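Local atomic coordinates of GDSL-like protein (Collinsella aerofaciens ATCC 25986, PDB entry 7BXD), a protein that probably hydrolyses acyl ester bonds, as a GDSL-like acylhydrolase of the SGNH hydrolase clan. Residues L172-Q176 with A177-R181; G74-I77 with A78-D82; H231-A234 with A235-A239. All coordinates share one frame; numbering follows the deposited sequence.

Interaction 1 (L172-Q176 with A177-R181); sequences LGLTQ and AAYVR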
loop_
_atom_site.group_PDB
_atom_site.type_symbol
_atom_site.label_atom_id
_atom_site.label_comp_id
_atom_site.label_asym_id
_atom_site.label_seq_id
_atom_site.Cartn_x
_atom_site.Cartn_y
_atom_site.Cartn_z
ATOM N N LEU A 172 -13.659 -4.472 15.091
ATOM C CA LEU A 172 -13.269 -5.815 15.508
ATOM C C LEU A 172 -12.375 -5.809 16.742
ATOM O O LEU A 172 -11.911 -6.877 17.171
ATOM C CB LEU A 172 -12.537 -6.539 14.363
ATOM C CG LEU A 172 -13.326 -6.615 13.053
ATOM C CD1 LEU A 172 -12.524 -7.348 12.013
ATOM C CD2 LEU A 172 -14.665 -7.301 13.253
ATOM N N GLY A 173 -12.077 -4.645 17.302
ATOM C CA GLY A 173 -11.226 -4.606 18.478
ATOM C C GLY A 173 -9.743 -4.695 18.172
ATOM O O GLY A 173 -8.952 -5.007 19.075
ATOM N N LEU A 174 -9.341 -4.383 16.950
ATOM C CA LEU A 174 -7.951 -4.481 16.519
ATOM C C LEU A 174 -7.407 -3.093 16.202
ATOM O O LEU A 174 -8.133 -2.222 15.732
ATOM C CB LEU A 174 -7.816 -5.347 15.253
ATOM C CG LEU A 174 -8.247 -6.805 15.416
ATOM C CD1 LEU A 174 -8.290 -7.492 14.075
ATOM C CD2 LEU A 174 -7.263 -7.508 16.364
ATOM N N THR A 175 -6.106 -2.896 16.424
ATOM C CA THR A 175 -5.462 -1.678 15.921
ATOM C C THR A 175 -4.790 -1.967 14.575
ATOM O O THR A 175 -4.683 -3.119 14.111
ATOM C CB THR A 175 -4.403 -1.112 16.871
ATOM O OG1 THR A 175 -3.296 -1.999 16.830
ATOM C CG2 THR A 175 -4.914 -0.945 18.319
ATOM N N GLN A 176 -4.313 -0.899 13.929
ATOM C CA GLN A 176 -3.660 -1.090 12.643
ATOM C C GLN A 176 -2.415 -1.954 12.766
ATOM O O GLN A 176 -2.052 -2.659 11.814
ATOM C CB GLN A 176 -3.334 0.271 12.058
ATOM C CG GLN A 176 -2.837 0.209 10.622
ATOM C CD GLN A 176 -2.709 1.585 9.975
ATOM O OE1 GLN A 176 -3.416 2.510 10.365
ATOM N NE2 GLN A 176 -1.855 1.723 8.969
ATOM N N ALA A 177 -1.736 -1.892 13.911
ATOM C CA ALA A 177 -0.531 -2.687 14.117
ATOM C C ALA A 177 -0.780 -4.173 13.951
ATOM O O ALA A 177 0.129 -4.891 13.514
ATOM C CB ALA A 177 0.068 -2.407 15.496
ATOM N N ALA A 178 -1.985 -4.676 14.293
ATOM C CA ALA A 178 -2.262 -6.102 14.110
ATOM C C ALA A 178 -2.217 -6.463 12.628
ATOM O O ALA A 178 -1.778 -7.566 12.256
ATOM C CB ALA A 178 -3.631 -6.454 14.707
ATOM N N TYR A 179 -2.763 -5.583 11.767
ATOM C CA TYR A 179 -2.735 -5.818 10.329
ATOM C C TYR A 179 -1.299 -5.728 9.802
ATOM O O TYR A 179 -0.887 -6.541 8.956
ATOM C CB TYR A 179 -3.669 -4.831 9.602
ATOM C CG TYR A 179 -5.130 -5.075 9.910
ATOM C CD1 TYR A 179 -5.693 -4.623 11.119
ATOM C CD2 TYR A 179 -5.925 -5.793 9.029
ATOM C CE1 TYR A 179 -7.023 -4.888 11.419
ATOM C CE2 TYR A 179 -7.273 -6.076 9.327
ATOM C CZ TYR A 179 -7.809 -5.620 10.535
ATOM O OH TYR A 179 -9.123 -5.847 10.865
ATOM N N VAL A 180 -0.529 -4.745 10.269
ATOM C CA VAL A 180 0.869 -4.644 9.855
ATOM C C VAL A 180 1.630 -5.913 10.224
ATOM O O VAL A 180 2.381 -6.464 9.412
ATOM C CB VAL A 180 1.525 -3.374 10.437
ATOM C CG1 VAL A 180 2.987 -3.334 10.096
ATOM C CG2 VAL A 180 0.812 -2.096 9.889
ATOM N N ARG A 181 1.452 -6.397 11.456
ATOM C CA ARG A 181 2.151 -7.611 11.885
ATOM C C ARG A 181 1.760 -8.775 11.010
ATOM O O ARG A 181 2.609 -9.596 10.635
ATOM C CB ARG A 181 1.814 -7.893 13.349
ATOM C CG ARG A 181 2.626 -7.082 14.331
ATOM C CD ARG A 181 2.548 -7.670 15.768
ATOM N NE ARG A 181 1.173 -7.898 16.225
ATOM C CZ ARG A 181 0.390 -6.985 16.790
ATOM N NH1 ARG A 181 0.836 -5.755 17.005
ATOM N NH2 ARG A 181 -0.848 -7.313 17.147
HETATM O O HOH W 1 -1.440 -3.977 18.964
#

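Interaction 2 (G74-I77 with A78-D82); sequences GSRI and AIKAD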
loop_
_atom_site.group_PDB
_atom_site.type_symbol
_atom_site.label_atom_id
_atom_site.label_comp_id
_atom_site.label_asym_id
_atom_site.label_seq_id
_atom_site.Cartn_x
_atom_site.Cartn_y
_atom_site.Cartn_z
ATOM N N GLY A 74 -10.458 3.377 -2.113
ATOM C CA GLY A 74 -11.382 2.543 -1.363
ATOM C C GLY A 74 -11.014 1.079 -1.297
ATOM O O GLY A 74 -11.676 0.329 -0.569
ATOM N N SER A 75 -9.967 0.636 -1.996
ATOM C CA SER A 75 -9.702 -0.792 -2.131
ATOM C C SER A 75 -9.071 -1.384 -0.863
ATOM O O SER A 75 -8.081 -0.858 -0.332
ATOM C CB SER A 75 -8.776 -1.001 -3.340
ATOM O OG SER A 75 -8.501 -2.387 -3.552
ATOM N N ARG A 76 -9.647 -2.498 -0.410
ATOM C CA ARG A 76 -9.080 -3.336 0.645
ATOM C C ARG A 76 -8.227 -4.402 -0.012
ATOM O O ARG A 76 -8.532 -4.858 -1.115
ATOM C CB ARG A 76 -10.193 -4.064 1.435
ATOM C CG ARG A 76 -11.134 -3.179 2.269
ATOM C CD ARG A 76 -12.082 -2.405 1.385
ATOM N NE ARG A 76 -13.214 -1.789 2.087
ATOM C CZ ARG A 76 -14.404 -2.379 2.245
ATOM N NH1 ARG A 76 -14.602 -3.632 1.847
ATOM N NH2 ARG A 76 -15.426 -1.720 2.806
ATOM N N ILE A 77 -7.185 -4.861 0.690
ATOM C CA ILE A 77 -6.472 -6.038 0.195
ATOM C C ILE A 77 -7.425 -7.222 0.079
ATOM O O ILE A 77 -7.456 -7.919 -0.951
ATOM C CB ILE A 77 -5.243 -6.338 1.068
ATOM C CG1 ILE A 77 -4.178 -5.246 0.823
ATOM C CG2 ILE A 77 -4.649 -7.730 0.747
ATOM C CD1 ILE A 77 -2.890 -5.410 1.621
ATOM N N ALA A 78 -8.239 -7.453 1.125
ATOM C CA ALA A 78 -9.095 -8.633 1.194
ATOM C C ALA A 78 -10.462 -8.417 0.560
ATOM O O ALA A 78 -11.003 -7.295 0.519
ATOM C CB ALA A 78 -9.323 -9.046 2.636
ATOM N N ILE A 79 -11.050 -9.536 0.104
ATOM C CA ILE A 79 -12.425 -9.527 -0.381
ATOM C C ILE A 79 -13.372 -9.286 0.779
ATOM O O ILE A 79 -13.203 -9.856 1.862
ATOM C CB ILE A 79 -12.788 -10.882 -1.027
ATOM C CG1 ILE A 79 -11.794 -11.252 -2.120
ATOM C CG2 ILE A 79 -14.219 -10.829 -1.556
ATOM C CD1 ILE A 79 -12.108 -12.602 -2.782
ATOM N N LYS A 80 -14.412 -8.491 0.537
ATOM C CA LYS A 80 -15.505 -8.291 1.484
ATOM C C LYS A 80 -16.785 -8.059 0.685
ATOM O O LYS A 80 -16.742 -7.473 -0.399
ATOM C CB LYS A 80 -15.209 -7.122 2.451
ATOM C CG LYS A 80 -16.045 -7.156 3.729
ATOM C CD LYS A 80 -15.669 -6.062 4.706
ATOM C CE LYS A 80 -16.443 -6.245 6.011
ATOM N NZ LYS A 80 -16.660 -5.005 6.800
ATOM N N ALA A 81 -17.923 -8.512 1.220
ATOM C CA ALA A 81 -19.128 -8.562 0.393
ATOM C C ALA A 81 -19.654 -7.190 -0.024
ATOM O O ALA A 81 -20.490 -7.124 -0.930
ATOM C CB ALA A 81 -20.218 -9.346 1.099
ATOM N N ASP A 82 -19.205 -6.105 0.612
ATOM C CA ASP A 82 -19.717 -4.773 0.334
ATOM C C ASP A 82 -19.027 -4.084 -0.834
ATOM O O ASP A 82 -19.458 -2.994 -1.220
ATOM C CB ASP A 82 -19.686 -3.891 1.597
ATOM C CG ASP A 82 -18.286 -3.668 2.141
ATOM O OD1 ASP A 82 -17.353 -4.453 1.830
ATOM O OD2 ASP A 82 -18.134 -2.690 2.914
HETATM O O HOH W 2 -13.045 -5.470 -0.177
#

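Interaction 3 (H231-A234 with A235-A239); sequences HRIA and AGLTA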
loop_
_atom_site.group_PDB
_atom_site.type_symbol
_atom_site.label_atom_id
_atom_site.label_comp_id
_atom_site.label_asym_id
_atom_site.label_seq_id
_atom_site.Cartn_x
_atom_site.Cartn_y
_atom_site.Cartn_z
ATOM N N HIS A 231 10.331 10.182 -2.358
ATOM C CA HIS A 231 11.744 10.107 -2.010
ATOM C C HIS A 231 12.007 8.982 -1.020
ATOM O O HIS A 231 13.007 8.244 -1.153
ATOM C CB HIS A 231 12.205 11.456 -1.464
ATOM C CG HIS A 231 12.438 12.486 -2.532
ATOM N ND1 HIS A 231 13.693 12.896 -2.927
ATOM C CD2 HIS A 231 11.564 13.159 -3.320
ATOM C CE1 HIS A 231 13.583 13.800 -3.888
ATOM N NE2 HIS A 231 12.303 13.978 -4.149
ATOM N N ARG A 232 11.144 8.840 -0.011
ATOM C CA ARG A 232 11.327 7.760 0.961
ATOM C C ARG A 232 11.184 6.392 0.302
ATOM O O ARG A 232 11.939 5.457 0.612
ATOM C CB ARG A 232 10.328 7.917 2.117
ATOM C CG ARG A 232 10.401 6.806 3.166
ATOM C CD ARG A 232 11.686 6.893 3.967
ATOM N NE ARG A 232 11.902 5.765 4.871
ATOM C CZ ARG A 232 12.513 4.633 4.546
ATOM N NH1 ARG A 232 12.929 4.441 3.313
ATOM N NH2 ARG A 232 12.720 3.681 5.476
ATOM N N ILE A 233 10.219 6.257 -0.606
ATOM C CA ILE A 233 10.001 4.999 -1.311
ATOM C C ILE A 233 11.191 4.683 -2.207
ATOM O O ILE A 233 11.642 3.534 -2.271
ATOM C CB ILE A 233 8.668 5.045 -2.081
ATOM C CG1 ILE A 233 7.493 5.086 -1.116
ATOM C CG2 ILE A 233 8.580 3.910 -3.079
ATOM C CD1 ILE A 233 6.165 5.490 -1.755
ATOM N N ALA A 234 11.721 5.685 -2.912
ATOM C CA ALA A 234 12.894 5.437 -3.743
ATOM C C ALA A 234 14.045 4.902 -2.903
ATOM O O ALA A 234 14.739 3.962 -3.316
ATOM C CB ALA A 234 13.275 6.717 -4.482
ATOM N N ALA A 235 14.296 5.516 -1.745
ATOM C CA ALA A 235 15.387 5.039 -0.896
ATOM C C ALA A 235 15.113 3.613 -0.454
ATOM O O ALA A 235 16.033 2.776 -0.426
ATOM C CB ALA A 235 15.549 5.967 0.311
ATOM N N GLY A 236 13.856 3.320 -0.101
ATOM C CA GLY A 236 13.516 1.984 0.338
ATOM C C GLY A 236 13.701 0.943 -0.740
ATOM O O GLY A 236 14.172 -0.162 -0.469
ATOM N N LEU A 237 13.288 1.255 -1.969
ATOM C CA LEU A 237 13.417 0.295 -3.067
ATOM C C LEU A 237 14.882 0.039 -3.404
ATOM O O LEU A 237 15.286 -1.105 -3.633
ATOM C CB LEU A 237 12.671 0.786 -4.312
ATOM C CG LEU A 237 11.156 0.599 -4.339
ATOM C CD1 LEU A 237 10.533 1.364 -5.499
ATOM C CD2 LEU A 237 10.822 -0.900 -4.407
ATOM N N THR A 238 15.683 1.104 -3.447
ATOM C CA THR A 238 17.112 0.964 -3.696
ATOM C C THR A 238 17.774 0.116 -2.619
ATOM O O THR A 238 18.752 -0.593 -2.892
ATOM C CB THR A 238 17.735 2.379 -3.817
ATOM O OG1 THR A 238 17.168 3.054 -4.971
ATOM C CG2 THR A 238 19.239 2.338 -3.985
ATOM N N ALA A 239 17.277 0.182 -1.385
ATOM C CA ALA A 239 17.860 -0.567 -0.271
ATOM C C ALA A 239 17.603 -2.068 -0.368
ATOM O O ALA A 239 18.393 -2.842 0.181
ATOM C CB ALA A 239 17.355 -0.021 1.073
#

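Interaction 1 (L172-Q176 with A177-R181)
The Tyr179 ring takes Thr175 O at its edge, in plane, with Tyr179 CD1 3.5 Å from that oxygen, while Leu174 reaches the ring obliquely, Leu174 CD1 lying 3.9 Å from Tyr179 CE1. Leu174 and Leu172 cross the tyrosine at about a right angle, and Leu172 CD1 comes to 3.9 Å from Tyr179 OH. The hydroxyl bonds to Val114 O, and Phe127 meets the ring edge-to-face. One face of the Arg181 guanidinium lies over Ala177 O and Ala178 CA, and a water at its edge weakly links Arg181 NH1 to Thr175 OG1, 3.5 Å from each. Here helix 176-189 begins, with Thr175 as its N-cap: at chi1 71°, OG1 stands between its backbone N and carbonyl carbon and accepts a weak bond from Ala177 N at 3.3 Å. Ala178 N gives a bond to Thr175 O from above the carbonyl plane, and Val180 N reaches Gln176 O at 3.0 Å, a regular i to i-4 bond. A phenylalanine in place of Tyr179 would keep the ring but would probably leave Val114 O without its hydroxyl mate and the two leucine methyls with less to rest against. The Gln176 amide is held by Ser166 OG and Cys153 O.

Interaction 2 (G74-I77 with A78-D82)
Arg76 meets Asp82 through two bends: its own chain turns at chi2 (73°) before straightening through chi3, and in Asp82 a chi1 of 62° folds the carboxylate back over its own backbone toward the arginine. The result is an end-on, two-pronged salt bridge. Arg76 NH1 bonds Asp82 OD1 at 2.9 Å and Arg76 NH2 bonds Asp82 OD2 at 2.9 Å, each oxygen being met on its syn side. The two planes are 33° apart, so the pair is twisted rather than flat, yet both oxygens stay near the guanidinium plane. Lys80 CB packs 3.6 Å from Arg76 NH1, while the lysine chain runs out extended to give its NZ to Arg112 O. A water bridges the two halves, accepting from Arg76 NH1 at 3.1 Å and donating to Ala78 O at 2.8 Å. Arg76 thus ties together the two arms of a segment that has no regular structure of its own. That segment follows strand 66-71 and precedes helix 87-90; Asp109 of helix 107-111 takes the backbone N-H groups of Ile77 and Ala78, and the Ile77 side chain packs on Phe127, Ala130 and Leu134 of helix 127-141.

Interaction 3 (H231-A234 with A235-A239)
Leu237 lies beside Ile233, one turn earlier on the same helix, and can be followed outward atom by atom. Its CB sits 3.6 Å from Ile233 O and a little farther from Ala234 O. CG, anti to the carbonyl carbon (chi1 -79°), keeps to Ile233 O as well. CD1 then reaches past that oxygen to Ile233 CG2, 4.0 Å away, where the two aliphatic chains lean out of the helix together. Beyond the pair, Leu237 rests on Leu58 of helix 55-61 and Val148 of strand 146-150, and Ile233 touches Met150 of the same strand, so this face of helix 223-240 is the one turned to the sheet. The backbone beneath is plain alpha-helix: Leu237 N bonds Ile233 O at 2.8 Å, and Ala235 N and Gly236 N reach back in the same i to i-4 fashion to His231 O and Arg232 O. Around the helix, Arg232 bends at chi2 (70°), and its NH1 passes alongside the Gly236 backbone in van der Waals contact, 3.7 Å from Gly236 N; for a polar partner, Arg232 NE bonds Gln200 O. Thr238 adds a second grip on one carbonyl. Ala234 O accepts from Thr238 N at 3.0 Å and from Thr238 OG1 at 3.1 Å, the two donors coming from opposite faces of the carbonyl plane. The chemistry is divided accordingly: aliphatic carbon meets the core, while the threonine hydroxyl turns its bond back onto the carbonyl one turn earlier, so that an exposed polar group is satisfied by the helix itself.

Along the chain the order is interaction 2, interaction 1, interaction 3, and none touches another. Interactions 1 and 2 are neighbours, with centres about 16 Å apart and nearest atoms about 7 Å apart. The centre of interaction 3 lies about 28 Å from that of interaction 2 and about 25 Å from that of interaction 1. All three belong to elements connected to or packed on one five-stranded parallel sheet, in the alpha/beta arrangement of SGNH hydrolases: loop 74-82 follows its outermost strand 66-71, helix 176-189 lies between strands 146-150 and 194-195, and helix 223-240 is the chain's last. Interactions 1 and 2 thus meet through helix 107-111 and Phe127, while interaction 3 holds the C-terminal helix to the sheet, across the chain's centre from interaction 2.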